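Local coordinates for Mll5499 protein (Mesorhizobium loti, PDB 3BDE) that is of unknown function but belongs to the stress-responsive alpha/beta barrel (Dabb) family and forms a homodimer with a ferredoxin-like fold, at residues Leu49-Leu61 against Gly73-Tyr87. Residues are numbered along the deposited sequence; the frame is centred on the assembly and turned at random.
Sequences LSAIRGVTHFEQL and GFSMEFADQAAYTRY. With EDO (1,2-ethanediol), chain E; EDO (1,2-ethanediol), chain F; EDO (1,2-ethanediol), chain D.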
ATOM      1  N   LEU A  49      -3.728 -12.980 -13.161  1.00 17.92           N
ATOM      2  CA  LEU A  49      -2.978 -12.988 -11.898  1.00 17.18           C
ATOM      3  C   LEU A  49      -3.712 -13.637 -10.761  1.00 16.29           C
ATOM      4  O   LEU A  49      -3.079 -14.335  -9.967  1.00 16.21           O
ATOM      5  CB  LEU A  49      -2.533 -11.583 -11.521  1.00 12.18           C
ATOM      6  CG  LEU A  49      -1.690 -10.787 -12.537  1.00 16.04           C
ATOM      7  CD1 LEU A  49      -1.375  -9.386 -12.052  1.00 16.74           C
ATOM      8  CD2 LEU A  49      -0.424 -11.530 -12.900  1.00 16.14           C
ATOM      9  N   SER A  50      -5.033 -13.432 -10.679  1.00 17.83           N
ATOM     10  CA  SER A  50      -5.829 -14.018  -9.567  1.00 19.17           C
ATOM     11  C   SER A  50      -5.966 -15.562  -9.660  1.00 19.26           C
ATOM     12  O   SER A  50      -6.278 -16.212  -8.661  1.00 21.24           O
ATOM     13  CB  SER A  50      -7.195 -13.336  -9.440  1.00 20.85           C
ATOM     14  OG  SER A  50      -8.041 -13.737 -10.471  1.00 18.21           O
ATOM     15  N   ALA A  51      -5.728 -16.113 -10.853  1.00 16.54           N
ATOM     16  CA  ALA A  51      -5.784 -17.559 -11.122  1.00 19.10           C
ATOM     17  C   ALA A  51      -4.505 -18.313 -10.739  1.00 19.09           C
ATOM     18  O   ALA A  51      -4.506 -19.554 -10.690  1.00 20.75           O
ATOM     19  CB  ALA A  51      -6.088 -17.784 -12.619  1.00 18.23           C
ATOM     20  N   ILE A  52      -3.419 -17.594 -10.462  1.00 16.25           N
ATOM     21  CA  ILE A  52      -2.145 -18.238 -10.130  1.00 16.22           C
ATOM     22  C   ILE A  52      -2.179 -18.809  -8.723  1.00 18.38           C
ATOM     23  O   ILE A  52      -2.587 -18.101  -7.808  1.00 16.22           O
ATOM     24  CB  ILE A  52      -0.971 -17.268 -10.303  1.00 16.43           C
ATOM     25  CG1 ILE A  52      -0.886 -16.831 -11.784  1.00 21.45           C
ATOM     26  CG2 ILE A  52       0.364 -17.945  -9.876  1.00 17.72           C
ATOM     27  CD1 ILE A  52       0.143 -15.795 -12.049  1.00 18.48           C
ATOM     28  N   ARG A  53      -1.758 -20.077  -8.554  1.00 19.25           N
ATOM     29  CA  ARG A  53      -1.772 -20.747  -7.223  1.00 20.82           C
ATOM     30  C   ARG A  53      -0.922 -19.958  -6.226  1.00 20.85           C
ATOM     31  O   ARG A  53       0.191 -19.508  -6.556  1.00 18.42           O
ATOM     32  CB  ARG A  53      -1.258 -22.200  -7.293  1.00 22.89           C
ATOM     33  CG  ARG A  53      -1.344 -23.015  -5.959  1.00 23.48           C
ATOM     34  CD  ARG A  53      -0.553 -24.317  -5.997  1.00 29.38           C
ATOM     35  NE  ARG A  53      -1.133 -25.310  -6.899  1.00 40.80           N
ATOM     36  N   GLY A  54      -1.451 -19.806  -5.013  1.00 18.56           N
ATOM     37  CA  GLY A  54      -0.797 -19.043  -3.954  1.00 19.18           C
ATOM     38  C   GLY A  54      -1.237 -17.587  -3.843  1.00 18.11           C
ATOM     39  O   GLY A  54      -1.027 -16.962  -2.801  1.00 20.92           O
ATOM     40  N   VAL A  55      -1.817 -17.023  -4.911  1.00 17.08           N
ATOM     41  CA  VAL A  55      -2.327 -15.641  -4.888  1.00 16.59           C
ATOM     42  C   VAL A  55      -3.617 -15.635  -4.066  1.00 16.75           C
ATOM     43  O   VAL A  55      -4.531 -16.396  -4.366  1.00 16.86           O
ATOM     44  CB  VAL A  55      -2.611 -15.094  -6.314  1.00 14.90           C
ATOM     45  CG1 VAL A  55      -3.393 -13.736  -6.305  1.00 14.95           C
ATOM     46  CG2 VAL A  55      -1.307 -14.964  -7.076  1.00 14.73           C
ATOM     47  N   THR A  56      -3.663 -14.798  -3.033  1.00 17.99           N
ATOM     48  CA  THR A  56      -4.877 -14.641  -2.220  1.00 17.93           C
ATOM     49  C   THR A  56      -5.246 -13.160  -2.115  1.00 18.92           C
ATOM     50  O   THR A  56      -4.376 -12.286  -2.137  1.00 18.59           O
ATOM     51  CB  THR A  56      -4.732 -15.241  -0.807  1.00 21.47           C
ATOM     52  OG1 THR A  56      -3.841 -14.452  -0.022  1.00 23.72           O
ATOM     53  CG2 THR A  56      -4.201 -16.657  -0.867  1.00 20.73           C
ATOM     54  N   HIS A  57      -6.542 -12.894  -2.020  1.00 15.95           N
ATOM     55  CA  HIS A  57      -7.082 -11.554  -1.811  1.00 16.54           C
ATOM     56  C   HIS A  57      -6.535 -10.554  -2.829  1.00 16.79           C
ATOM     57  O   HIS A  57      -6.128  -9.441  -2.468  1.00 16.91           O
ATOM     58  CB  HIS A  57      -6.794 -11.072  -0.392  1.00 18.24           C
ATOM     59  CG  HIS A  57      -7.260 -12.002   0.674  1.00 23.19           C
ATOM     60  ND1 HIS A  57      -8.587 -12.332   0.840  1.00 33.07           N
ATOM     61  CD2 HIS A  57      -6.580 -12.662   1.637  1.00 27.11           C
ATOM     62  CE1 HIS A  57      -8.703 -13.165   1.861  1.00 31.92           C
ATOM     63  NE2 HIS A  57      -7.499 -13.376   2.364  1.00 28.73           N
ATOM     64  N   PHE A  58      -6.512 -10.968  -4.096  1.00 15.50           N
ATOM     65  CA  PHE A  58      -6.110 -10.081  -5.182  1.00 15.92           C
ATOM     66  C   PHE A  58      -7.155  -8.953  -5.303  1.00 18.35           C
ATOM     67  O   PHE A  58      -8.354  -9.235  -5.481  1.00 18.89           O
ATOM     68  CB  PHE A  58      -5.995 -10.832  -6.502  1.00 18.08           C
ATOM     69  CG  PHE A  58      -5.518  -9.968  -7.638  1.00 16.38           C
ATOM     70  CD1 PHE A  58      -6.435  -9.280  -8.431  1.00 20.36           C
ATOM     71  CD2 PHE A  58      -4.148  -9.822  -7.898  1.00 18.27           C
ATOM     72  CE1 PHE A  58      -5.996  -8.461  -9.469  1.00 21.94           C
ATOM     73  CE2 PHE A  58      -3.710  -8.999  -8.935  1.00 24.46           C
ATOM     74  CZ  PHE A  58      -4.650  -8.326  -9.722  1.00 21.70           C
ATOM     75  N   GLU A  59      -6.687  -7.705  -5.193  1.00 17.91           N
ATOM     76  CA  GLU A  59      -7.560  -6.532  -5.290  0.50 18.66           C
ATOM     77  C   GLU A  59      -7.012  -5.507  -6.265  1.00 16.69           C
ATOM     78  O   GLU A  59      -5.813  -5.254  -6.295  1.00 15.70           O
ATOM     79  CB  GLU A  59      -7.777  -5.891  -3.916  0.50 19.48           C
ATOM     80  CG  GLU A  59      -8.522  -6.785  -2.938  0.50 21.94           C
ATOM     81  CD  GLU A  59      -8.871  -6.120  -1.612  0.50 22.75           C
ATOM     82  OE1 GLU A  59      -8.748  -4.884  -1.483  0.50 19.09           O
ATOM     83  OE2 GLU A  59      -9.285  -6.854  -0.693  0.50 23.17           O
ATOM     84  N   GLN A  60      -7.918  -4.937  -7.070  1.00 17.00           N
ATOM     85  CA  GLN A  60      -7.575  -3.853  -7.978  1.00 16.96           C
ATOM     86  C   GLN A  60      -8.117  -2.614  -7.313  1.00 17.17           C
ATOM     87  O   GLN A  60      -9.288  -2.580  -6.891  1.00 15.32           O
ATOM     88  CB  GLN A  60      -8.172  -4.053  -9.349  1.00 20.29           C
ATOM     89  CG  GLN A  60      -7.565  -5.271 -10.007  1.00 20.11           C
ATOM     90  CD  GLN A  60      -8.028  -5.435 -11.408  1.00 21.58           C
ATOM     91  OE1 GLN A  60      -9.223  -5.361 -11.668  1.00 21.72           O
ATOM     92  NE2 GLN A  60      -7.081  -5.698 -12.341  1.00 17.02           N
ATOM     93  N   LEU A  61      -7.291  -1.573  -7.319  1.00 16.13           N
ATOM     94  CA  LEU A  61      -7.565  -0.345  -6.613  1.00 15.29           C
ATOM     95  C   LEU A  61      -7.332   0.880  -7.466  1.00 15.14           C
ATOM     96  O   LEU A  61      -6.516   0.842  -8.396  1.00 17.72           O
ATOM     97  CB  LEU A  61      -6.628  -0.290  -5.406  1.00 17.36           C
ATOM     98  CG  LEU A  61      -6.658  -1.491  -4.436  1.00 19.31           C
ATOM     99  CD1 LEU A  61      -5.445  -1.515  -3.549  1.00 22.42           C
ATOM    100  CD2 LEU A  61      -7.978  -1.538  -3.646  1.00 10.61           C
ATOM    101  N   GLY A  73      -3.614   0.663  -8.251  1.00 15.15           N
ATOM    102  CA  GLY A  73      -2.819  -0.278  -7.502  1.00 16.93           C
ATOM    103  C   GLY A  73      -3.333  -1.703  -7.612  1.00 15.07           C
ATOM    104  O   GLY A  73      -4.527  -1.929  -7.874  1.00 15.33           O
ATOM    105  N   PHE A  74      -2.420  -2.668  -7.461  1.00 14.62           N
ATOM    106  CA  PHE A  74      -2.816  -4.065  -7.268  1.00 14.69           C
ATOM    107  C   PHE A  74      -2.246  -4.454  -5.910  1.00 16.33           C
ATOM    108  O   PHE A  74      -1.135  -4.032  -5.562  1.00 15.46           O
ATOM    109  CB  PHE A  74      -2.250  -5.056  -8.307  1.00 14.41           C
ATOM    110  CG  PHE A  74      -2.678  -4.833  -9.721  1.00 11.73           C
ATOM    111  CD1 PHE A  74      -3.899  -4.238 -10.077  1.00 16.64           C
ATOM    112  CD2 PHE A  74      -1.900  -5.391 -10.731  1.00 16.17           C
ATOM    113  CE1 PHE A  74      -4.274  -4.131 -11.434  1.00 23.33           C
ATOM    114  CE2 PHE A  74      -2.260  -5.310 -12.070  1.00 16.21           C
ATOM    115  CZ  PHE A  74      -3.444  -4.684 -12.429  1.00 15.22           C
ATOM    116  N   SER A  75      -3.037  -5.186  -5.136  1.00 15.59           N
ATOM    117  CA  SER A  75      -2.670  -5.706  -3.833  1.00 14.41           C
ATOM    118  C   SER A  75      -3.028  -7.176  -3.787  1.00 15.08           C
ATOM    119  O   SER A  75      -4.040  -7.582  -4.337  1.00 15.92           O
ATOM    120  CB  SER A  75      -3.419  -4.962  -2.739  1.00 15.71           C
ATOM    121  OG  SER A  75      -3.070  -5.451  -1.481  1.00 21.64           O
HETATM  122  N   MSE A  76      -2.175  -7.971  -3.160  1.00 16.87           N
HETATM  123  CA  MSE A  76      -2.449  -9.410  -2.950  1.00 15.44           C
HETATM  124  C   MSE A  76      -1.602  -9.881  -1.773  1.00 16.36           C
HETATM  125  O   MSE A  76      -0.598  -9.255  -1.421  1.00 15.22           O
HETATM  126  CB  MSE A  76      -2.140 -10.214  -4.227  1.00 16.93           C
HETATM  127  CG  MSE A  76      -0.658 -10.297  -4.571  1.00 17.38           C
HETATM  128 SE   MSE A  76      -0.335 -10.568  -6.450  0.75 16.03          SE
HETATM  129  CE  MSE A  76      -0.664  -8.758  -7.129  1.00 11.00           C
ATOM    130  N   GLU A  77      -1.931 -11.060  -1.268  1.00 16.09           N
ATOM    131  CA  GLU A  77      -1.222 -11.649  -0.131  1.00 17.74           C
ATOM    132  C   GLU A  77      -0.769 -13.071  -0.442  1.00 16.49           C
ATOM    133  O   GLU A  77      -1.464 -13.818  -1.149  1.00 16.44           O
ATOM    134  CB  GLU A  77      -2.112 -11.638   1.091  1.00 18.46           C
ATOM    135  CG  GLU A  77      -2.409 -10.183   1.548  1.00 18.15           C
ATOM    136  CD  GLU A  77      -3.267 -10.094   2.785  1.00 25.32           C
ATOM    137  OE1 GLU A  77      -3.591 -11.115   3.412  1.00 27.70           O
ATOM    138  OE2 GLU A  77      -3.631  -8.972   3.138  1.00 25.40           O
ATOM    139  N   PHE A  78       0.404 -13.393   0.086  1.00 14.69           N
ATOM    140  CA  PHE A  78       1.034 -14.716  -0.038  1.00 14.07           C
ATOM    141  C   PHE A  78       1.263 -15.240   1.373  1.00 12.78           C
ATOM    142  O   PHE A  78       1.536 -14.464   2.303  1.00 14.55           O
ATOM    143  CB  PHE A  78       2.368 -14.631  -0.807  1.00 12.56           C
ATOM    144  CG  PHE A  78       2.205 -14.156  -2.202  1.00 17.62           C
ATOM    145  CD1 PHE A  78       1.720 -15.018  -3.178  1.00 13.75           C
ATOM    146  CD2 PHE A  78       2.493 -12.831  -2.547  1.00 17.08           C
ATOM    147  CE1 PHE A  78       1.547 -14.615  -4.455  1.00 13.10           C
ATOM    148  CE2 PHE A  78       2.290 -12.403  -3.833  1.00 19.34           C
ATOM    149  CZ  PHE A  78       1.820 -13.297  -4.792  1.00 13.11           C
ATOM    150  N   ALA A  79       1.102 -16.559   1.540  1.00 17.42           N
ATOM    151  CA  ALA A  79       1.320 -17.218   2.823  1.00 15.88           C
ATOM    152  C   ALA A  79       2.752 -17.016   3.335  1.00 17.21           C
ATOM    153  O   ALA A  79       2.960 -16.860   4.538  1.00 16.14           O
ATOM    154  CB  ALA A  79       1.016 -18.721   2.728  1.00 17.97           C
ATOM    155  N   ASP A  80       3.725 -17.005   2.418  1.00 15.63           N
ATOM    156  CA  ASP A  80       5.143 -16.851   2.764  1.00 14.74           C
ATOM    157  C   ASP A  80       5.985 -16.447   1.563  1.00 14.64           C
ATOM    158  O   ASP A  80       5.458 -16.332   0.466  1.00 15.31           O
ATOM    159  CB  ASP A  80       5.687 -18.136   3.420  1.00 15.57           C
ATOM    160  CG  ASP A  80       5.491 -19.377   2.577  1.00 15.06           C
ATOM    161  OD1 ASP A  80       5.193 -19.285   1.385  1.00 16.84           O
ATOM    162  OD2 ASP A  80       5.671 -20.482   3.117  1.00 18.46           O
ATOM    163  N   GLN A  81       7.281 -16.210   1.771  1.00 14.69           N
ATOM    164  CA  GLN A  81       8.145 -15.819   0.655  1.00 15.27           C
ATOM    165  C   GLN A  81       8.189 -16.886  -0.447  1.00 14.24           C
ATOM    166  O   GLN A  81       8.265 -16.526  -1.617  1.00 14.18           O
ATOM    167  CB  GLN A  81       9.566 -15.481   1.161  1.00 17.17           C
ATOM    168  CG  GLN A  81      10.548 -15.062   0.073  1.00 19.37           C
ATOM    169  CD  GLN A  81      10.150 -13.792  -0.640  1.00 22.97           C
ATOM    170  OE1 GLN A  81      10.079 -12.731  -0.020  1.00 21.16           O
ATOM    171  NE2 GLN A  81       9.937 -13.876  -1.956  1.00 17.68           N
ATOM    172  N   ALA A  82       8.160 -18.192  -0.083  1.00 14.81           N
ATOM    173  CA  ALA A  82       8.157 -19.287  -1.083  1.00 13.62           C
ATOM    174  C   ALA A  82       6.996 -19.109  -2.067  1.00 12.09           C
ATOM    175  O   ALA A  82       7.211 -19.148  -3.254  1.00 15.53           O
ATOM    176  CB  ALA A  82       8.080 -20.652  -0.439  1.00 12.84           C
ATOM    177  N   ALA A  83       5.779 -18.867  -1.556  1.00 13.91           N
ATOM    178  CA  ALA A  83       4.603 -18.643  -2.406  1.00 14.67           C
ATOM    179  C   ALA A  83       4.769 -17.417  -3.292  1.00 15.07           C
ATOM    180  O   ALA A  83       4.331 -17.415  -4.443  1.00 16.26           O
ATOM    181  CB  ALA A  83       3.321 -18.530  -1.582  1.00 15.47           C
ATOM    182  N   TYR A  84       5.395 -16.370  -2.748  1.00 16.24           N
ATOM    183  CA  TYR A  84       5.626 -15.118  -3.484  1.00 14.73           C
ATOM    184  C   TYR A  84       6.575 -15.387  -4.662  1.00 11.91           C
ATOM    185  O   TYR A  84       6.294 -15.036  -5.801  1.00 15.50           O
ATOM    186  CB  TYR A  84       6.104 -14.036  -2.496  1.00 14.61           C
ATOM    187  CG  TYR A  84       6.370 -12.639  -3.023  1.00 17.56           C
ATOM    188  CD1 TYR A  84       5.758 -12.158  -4.206  1.00 17.32           C
ATOM    189  CD2 TYR A  84       7.166 -11.754  -2.292  1.00 15.82           C
ATOM    190  CE1 TYR A  84       5.988 -10.873  -4.683  1.00 19.55           C
ATOM    191  CE2 TYR A  84       7.415 -10.420  -2.781  1.00 11.84           C
ATOM    192  CZ  TYR A  84       6.796 -10.002  -3.969  1.00 19.05           C
ATOM    193  OH  TYR A  84       6.986  -8.751  -4.489  1.00 20.36           O
ATOM    194  N   THR A  85       7.690 -16.045  -4.385  1.00 14.15           N
ATOM    195  CA  THR A  85       8.660 -16.398  -5.418  1.00 14.07           C
ATOM    196  C   THR A  85       8.045 -17.305  -6.509  1.00 12.34           C
ATOM    197  O   THR A  85       8.329 -17.119  -7.679  1.00 12.75           O
ATOM    198  CB  THR A  85       9.914 -17.012  -4.762  1.00 14.38           C
ATOM    199  OG1 THR A  85      10.542 -15.992  -3.967  1.00 14.12           O
ATOM    200  CG2 THR A  85      10.898 -17.535  -5.799  1.00 15.69           C
ATOM    201  N   ARG A  86       7.229 -18.274  -6.094  1.00 12.91           N
ATOM    202  CA  ARG A  86       6.539 -19.196  -7.013  1.00 11.66           C
ATOM    203  C   ARG A  86       5.519 -18.473  -7.910  1.00 13.08           C
ATOM    204  O   ARG A  86       5.376 -18.830  -9.060  1.00 14.32           O
ATOM    205  CB  ARG A  86       5.911 -20.361  -6.235  1.00 12.45           C
ATOM    206  CG  ARG A  86       6.990 -21.312  -5.729  1.00 12.57           C
ATOM    207  CD  ARG A  86       6.435 -22.325  -4.768  1.00 15.46           C
ATOM    208  NE  ARG A  86       7.473 -23.306  -4.348  1.00 13.54           N
ATOM    209  CZ  ARG A  86       7.509 -23.967  -3.191  1.00 17.69           C
ATOM    210  NH1 ARG A  86       6.625 -23.762  -2.217  1.00 19.37           N
ATOM    211  NH2 ARG A  86       8.505 -24.825  -2.970  1.00 20.74           N
ATOM    212  N   TYR A  87       4.846 -17.449  -7.379  1.00 13.80           N
ATOM    213  CA  TYR A  87       3.990 -16.579  -8.188  1.00 14.86           C
ATOM    214  C   TYR A  87       4.848 -15.816  -9.219  1.00 15.15           C
ATOM    215  O   TYR A  87       4.535 -15.786 -10.417  1.00 16.95           O
ATOM    216  CB  TYR A  87       3.253 -15.579  -7.297  1.00 15.62           C
ATOM    217  CG  TYR A  87       2.738 -14.335  -7.978  1.00 16.01           C
ATOM    218  CD1 TYR A  87       1.523 -14.342  -8.698  1.00 13.90           C
ATOM    219  CD2 TYR A  87       3.432 -13.138  -7.878  1.00 13.90           C
ATOM    220  CE1 TYR A  87       1.040 -13.157  -9.290  1.00 16.70           C
ATOM    221  CE2 TYR A  87       2.960 -11.955  -8.474  1.00 15.86           C
ATOM    222  CZ  TYR A  87       1.762 -11.981  -9.166  1.00 16.24           C
ATOM    223  OH  TYR A  87       1.306 -10.822  -9.743  1.00 17.53           O
TER
HETATM  224  C1  EDO E 104      10.218 -12.888  -6.022  1.00 32.22           C
HETATM  225  O1  EDO E 104      11.129 -13.789  -5.390  1.00 27.55           O
HETATM  226  C2  EDO E 104       9.455 -12.124  -4.957  1.00 28.97           C
HETATM  227  O2  EDO E 104      10.389 -11.490  -4.056  1.00 28.83           O
HETATM  228  C1  EDO F 105      -8.609 -15.613  -1.106  1.00 27.60           C
HETATM  229  O1  EDO F 105      -8.074 -15.469  -2.416  1.00 26.00           O
HETATM  230  C2  EDO F 105     -10.111 -15.509  -1.256  1.00 28.95           C
HETATM  231  O2  EDO F 105     -10.649 -14.172  -1.367  1.00 19.84           O
HETATM  232  C1  EDO D 103       2.218  -7.770 -11.494  1.00 20.79           C
HETATM  233  O1  EDO D 103       3.543  -8.093 -11.926  1.00 18.66           O
HETATM  234  C2  EDO D 103       2.198  -7.534  -9.997  1.00 18.14           C
HETATM  235  O2  EDO D 103       2.658  -8.733  -9.371  1.00 20.83           O
HETATM  236  O   HOH W   1       2.425 -19.206  -5.039  1.00 22.04           O
HETATM  237  O   HOH W   2      -0.115 -18.021  -0.494  1.00 18.78           O
HETATM  238  O   HOH W   3      -5.057  -7.390  -1.070  1.00 22.88           O
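Val55 presses CG2 against the Tyr87 ring, 3.3 Å from Tyr87 CD1. The Ile52 side chain crosses that of Tyr87 at about a right angle and sets CD1 against the ring. Leu49 reaches the phenol end, with CD2 3.7 Å from Tyr87 OH. This tightly packed apolar side continues along the strands. Phe58 has CG anti to its backbone N (chi1 -177°), which lays its ring beside selenomethionine Met76. Met76 CE lies 3.5 Å from Phe58 CE2, and SE sits at the ring edge, a Met-aromatic contact. Phe58 CZ sits over one face of the Phe74 ring, toward its rim, and the ring planes meet obliquely at 50°. The strands 58-63 and 72-78 form an antiparallel hairpin in the sheet of the ferredoxin-like fold. A beta bulge between Thr56 and Glu59 shifts the pairing by one residue. Glu77 O accepts two bonds from Thr56: the backbone N at 3.1 Å and OG1 at 2.7 Å, the hydroxyl coming from above the carbonyl plane. The face of Thr56, Ser75 and Glu77 is looser and polar. There a water bridges His57 O and Ser75 OG. At the loop end another links Gly54 O to Ala79 N. Glu77 OE2 forms a salt bridge with Arg22, Glu59 OE1 with Arg22 of the second subunit.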